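Local coordinates for molybdopterin-guanine dinucleotide biosynthesis adapter protein (PDB 1NP6) that binds GTP, hydrolyses it weakly, and may act as an adapter for efficient synthesis and use of the molybdopterin guanine dinucleotide cofactor, at residues K24-I27 and P28-A32; V140-D143 and V144-L148. All coordinates share one frame; numbering follows the deposited sequence.

Contact 1 of 2, residues K24-I27 and P28-A32; sequences KKLI and PALCA
Two backbone hydrogen bonds tie Leu26 and Ile27 to the next turn of helix 19-32. Leu30 N donates to Leu26 O at 2.8 Å, and Cys31 N reaches Ile27 O at 2.9 Å; both are the i to i+4 bonds of an alpha-helix and fairly straight, with N-H...O angles of 157° at Leu30 and 164° at Cys31. The turn before them is different. Pro28 has no N-H to offer, and its ring sits where a bond to Lys24 O would lie, with Pro28 CD 3.2 Å from Lys24 O, so the helix kinks here. The ring also sits close beside Ile27 CB, 3.3 Å from Pro28 CD across the peptide link that joins the two residues.

This is the helix that follows the P-loop of the nucleotide-binding fold, and the kink falls in its second half, beyond the P-loop residues at its start. The helix packs one face on the parallel sheet, where Ile27 touches Leu105 and Leu30 touches Leu103, while Leu26 turns to helix 158-170.

Among the side chains, Leu26 and Leu30 meet one turn apart, Leu26 CG to Leu30 CD1 at 4.0 Å, the two chains crossing at a slant. Leu26 holds CG opposite its own N (chi1 176°), which swings the branch alongside the carbonyl and forward to Leu30. Ile27 CG2 makes a looser approach to Cys31 SG, 4.4 Å. The charged end of Lys24 reaches the second subunit, where NZ forms a salt bridge with Glu58 of that chain, whose Ala62 also packs on Pro28.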
loop_
_atom_site.group_PDB
_atom_site.type_symbol
_atom_site.label_atom_id
_atom_site.label_comp_id
_atom_site.label_asym_id
_atom_site.label_seq_id
_atom_site.Cartn_x
_atom_site.Cartn_y
_atom_site.Cartn_z
ATOM N N LYS B 24 9.976 -0.696 18.372
ATOM C CA LYS B 24 8.756 -0.172 19.006
ATOM C C LYS B 24 8.994 1.054 19.870
ATOM O O LYS B 24 8.119 1.911 19.954
ATOM C CB LYS B 24 8.067 -1.252 19.854
ATOM C CG LYS B 24 7.097 -2.112 19.087
ATOM C CD LYS B 24 5.958 -2.578 19.979
ATOM C CE LYS B 24 5.691 -4.069 19.820
ATOM N NZ LYS B 24 5.397 -4.713 21.133
ATOM N N LYS B 25 10.169 1.135 20.505
ATOM C CA LYS B 25 10.570 2.293 21.321
ATOM C C LYS B 25 11.476 3.315 20.611
ATOM O O LYS B 25 11.519 4.483 20.992
ATOM C CB LYS B 25 11.281 1.855 22.611
ATOM C CG LYS B 25 10.912 0.479 23.141
ATOM C CD LYS B 25 11.209 0.373 24.625
ATOM C CE LYS B 25 12.642 -0.065 24.880
ATOM N NZ LYS B 25 13.160 0.411 26.200
ATOM N N LEU B 26 12.232 2.882 19.608
ATOM C CA LEU B 26 13.138 3.803 18.919
ATOM C C LEU B 26 12.399 4.770 18.005
ATOM O O LEU B 26 12.738 5.968 17.955
ATOM C CB LEU B 26 14.198 3.011 18.119
ATOM C CG LEU B 26 15.154 3.852 17.266
ATOM C CD1 LEU B 26 16.078 4.725 18.119
ATOM C CD2 LEU B 26 15.950 2.931 16.304
ATOM N N ILE B 27 11.387 4.259 17.292
ATOM C CA ILE B 27 10.613 5.047 16.334
ATOM C C ILE B 27 9.934 6.278 16.996
ATOM O O ILE B 27 10.070 7.399 16.502
ATOM C CB ILE B 27 9.620 4.146 15.536
ATOM C CG1 ILE B 27 10.388 3.301 14.489
ATOM C CG2 ILE B 27 8.541 4.976 14.822
ATOM C CD1 ILE B 27 9.607 2.084 13.951
ATOM N N PRO B 28 9.233 6.088 18.110
ATOM C CA PRO B 28 8.693 7.244 18.855
ATOM C C PRO B 28 9.766 8.258 19.234
ATOM O O PRO B 28 9.532 9.459 19.070
ATOM C CB PRO B 28 8.077 6.609 20.122
ATOM C CG PRO B 28 7.756 5.202 19.734
ATOM C CD PRO B 28 8.841 4.799 18.720
ATOM N N ALA B 29 10.916 7.771 19.725
ATOM C CA ALA B 29 12.027 8.598 20.128
ATOM C C ALA B 29 12.589 9.413 18.962
ATOM O O ALA B 29 12.938 10.586 19.121
ATOM C CB ALA B 29 13.105 7.754 20.758
ATOM N N LEU B 30 12.678 8.792 17.792
ATOM C CA LEU B 30 13.071 9.525 16.592
ATOM C C LEU B 30 12.036 10.610 16.239
ATOM O O LEU B 30 12.396 11.753 15.948
ATOM C CB LEU B 30 13.290 8.559 15.412
ATOM C CG LEU B 30 14.506 7.614 15.506
ATOM C CD1 LEU B 30 14.491 6.561 14.392
ATOM C CD2 LEU B 30 15.842 8.372 15.527
ATOM N N CYS B 31 10.755 10.233 16.261
ATOM C CA CYS B 31 9.666 11.137 15.920
ATOM C C CYS B 31 9.650 12.357 16.853
ATOM O O CYS B 31 9.319 13.469 16.429
ATOM C CB CYS B 31 8.322 10.407 16.005
ATOM S SG CYS B 31 7.927 9.343 14.608
ATOM N N ALA B 32 10.027 12.144 18.113
ATOM C CA ALA B 32 10.085 13.231 19.102
ATOM C C ALA B 32 11.117 14.304 18.744
ATOM O O ALA B 32 10.934 15.467 19.087
ATOM C CB ALA B 32 10.361 12.683 20.488
#

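Contact 2 of 2, residues V140-D143 and V144-L148; sequences VASD and VPLNL
Val144 comes first round the turn, and its carbonyl is what Ser142 grips: Ser142 OG donates to Val144 O at 2.9 Å. The hydroxyl comes in the carbonyl plane, on a lone pair, with a C=O...OG angle of 127°. Ser142 can do this because chi1 of -171° sets OG across from its backbone N, beside its own carbonyl carbon and facing the returning chain. A methyl of Val144 packs beside the same hydroxyl, CG2 3.5 Å from Ser142 OG. The side chains of Val144 and Asp143 run alongside each other and point the same way, with Asp143 OD1 4.0 Å from Val144 CG1. That carboxylate oxygen takes a hydrogen bond from the backbone N of Asp122, so Asp143 ties the start of the turn to the neighbouring loop.

Strand 137-142 lies between strands 116-120 and 151-154 in the parallel sheet, and the chain here leaves its C-terminal end and doubles back towards the next strand, the end-to-end directions of the two segments differing by 156°. This end of the sheet also faces the nucleotide site: the side chain of Asp143 is about 8 Å from that of Thr17, inferred to bind GTP.

Leu146 is next to point back at the strand. Its CD1 passes 3.9 Å from Ser142 OG and 4.1 Å from Val140 CG1, and its side chain crosses that of Val140 at about a right angle; it also touches Leu152 of strand 151-154 and Pro128 of a loop. Leu148 closes the sequence, laying CD1 against Val140, 3.7 Å from Val140 CG2 and 3.8 Å from Val140 CB.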
loop_
_atom_site.group_PDB
_atom_site.type_symbol
_atom_site.label_atom_id
_atom_site.label_comp_id
_atom_site.label_asym_id
_atom_site.label_seq_id
_atom_site.Cartn_x
_atom_site.Cartn_y
_atom_site.Cartn_z
ATOM N N VAL B 140 27.170 -2.226 16.976
ATOM C CA VAL B 140 26.484 -3.335 17.647
ATOM C C VAL B 140 25.850 -2.773 18.922
ATOM O O VAL B 140 26.572 -2.239 19.752
ATOM C CB VAL B 140 27.464 -4.464 18.046
ATOM C CG1 VAL B 140 26.771 -5.560 18.859
ATOM C CG2 VAL B 140 28.141 -5.098 16.795
ATOM N N ALA B 141 24.525 -2.876 19.059
ATOM C CA ALA B 141 23.835 -2.526 20.326
ATOM C C ALA B 141 23.752 -3.761 21.207
ATOM O O ALA B 141 23.171 -4.789 20.816
ATOM C CB ALA B 141 22.451 -1.971 20.049
ATOM N N SER B 142 24.349 -3.672 22.393
ATOM C CA SER B 142 24.552 -4.834 23.240
ATOM C C SER B 142 24.181 -4.583 24.717
ATOM O O SER B 142 24.205 -3.457 25.166
ATOM C CB SER B 142 26.019 -5.249 23.231
ATOM O OG SER B 142 26.173 -6.498 23.885
ATOM N N ASP B 143 23.900 -5.649 25.468
ATOM C CA ASP B 143 23.691 -5.497 26.914
ATOM C C ASP B 143 24.937 -5.903 27.717
ATOM O O ASP B 143 24.959 -5.847 28.939
ATOM C CB ASP B 143 22.383 -6.159 27.389
ATOM C CG ASP B 143 22.400 -7.678 27.329
ATOM O OD1 ASP B 143 23.299 -8.307 26.722
ATOM O OD2 ASP B 143 21.518 -8.342 27.896
ATOM N N VAL B 144 25.997 -6.272 27.006
ATOM C CA VAL B 144 27.279 -6.573 27.634
ATOM C C VAL B 144 28.398 -5.838 26.898
ATOM O O VAL B 144 28.315 -5.638 25.679
ATOM C CB VAL B 144 27.592 -8.099 27.669
ATOM C CG1 VAL B 144 26.755 -8.810 28.720
ATOM C CG2 VAL B 144 27.424 -8.738 26.286
ATOM N N PRO B 145 29.451 -5.447 27.616
ATOM C CA PRO B 145 30.562 -4.742 26.978
ATOM C C PRO B 145 31.215 -5.695 25.990
ATOM O O PRO B 145 31.400 -6.880 26.293
ATOM C CB PRO B 145 31.500 -4.425 28.158
ATOM C CG PRO B 145 31.190 -5.456 29.160
ATOM C CD PRO B 145 29.701 -5.670 29.052
ATOM N N LEU B 146 31.482 -5.205 24.788
ATOM C CA LEU B 146 32.317 -5.926 23.841
ATOM C C LEU B 146 33.395 -4.913 23.445
ATOM O O LEU B 146 33.152 -3.693 23.463
ATOM C CB LEU B 146 31.509 -6.427 22.629
ATOM C CG LEU B 146 30.271 -7.332 22.834
ATOM C CD1 LEU B 146 29.290 -7.268 21.670
ATOM C CD2 LEU B 146 30.640 -8.782 23.129
ATOM N N ASN B 147 34.602 -5.398 23.181
ATOM C CA ASN B 147 35.636 -4.548 22.604
ATOM C C ASN B 147 35.623 -4.817 21.111
ATOM O O ASN B 147 35.885 -5.943 20.671
ATOM C CB ASN B 147 37.018 -4.795 23.234
ATOM C CG ASN B 147 38.089 -3.841 22.696
ATOM O OD1 ASN B 147 37.967 -2.615 22.797
ATOM N ND2 ASN B 147 39.142 -4.405 22.117
ATOM N N LEU B 148 35.275 -3.793 20.338
ATOM C CA LEU B 148 34.945 -4.015 18.930
ATOM C C LEU B 148 35.669 -3.116 17.938
ATOM O O LEU B 148 36.238 -2.080 18.302
ATOM C CB LEU B 148 33.426 -3.897 18.713
ATOM C CG LEU B 148 32.538 -5.053 19.186
ATOM C CD1 LEU B 148 31.075 -4.666 19.076
ATOM C CD2 LEU B 148 32.803 -6.338 18.424
#

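Both contacts are local and partly buried, but they hold different elements of the same nucleotide-binding fold. Contact 1 stays inside one helix, lying closer to the middle of the chain and shared between sheet, helix 158-170 and the second subunit; half of its touching residues are buried. Contact 2 joins the end of a strand to the loop after it, farther out, with a third buried and no other chain of the assembly touching it. Helical main-chain bonds, with one missing at a proline, dominate the first; in the second a serine hydroxyl does the bonding and leucines fold back on a valine. Their centres are 22 Å apart, their nearest atoms about 9 Å.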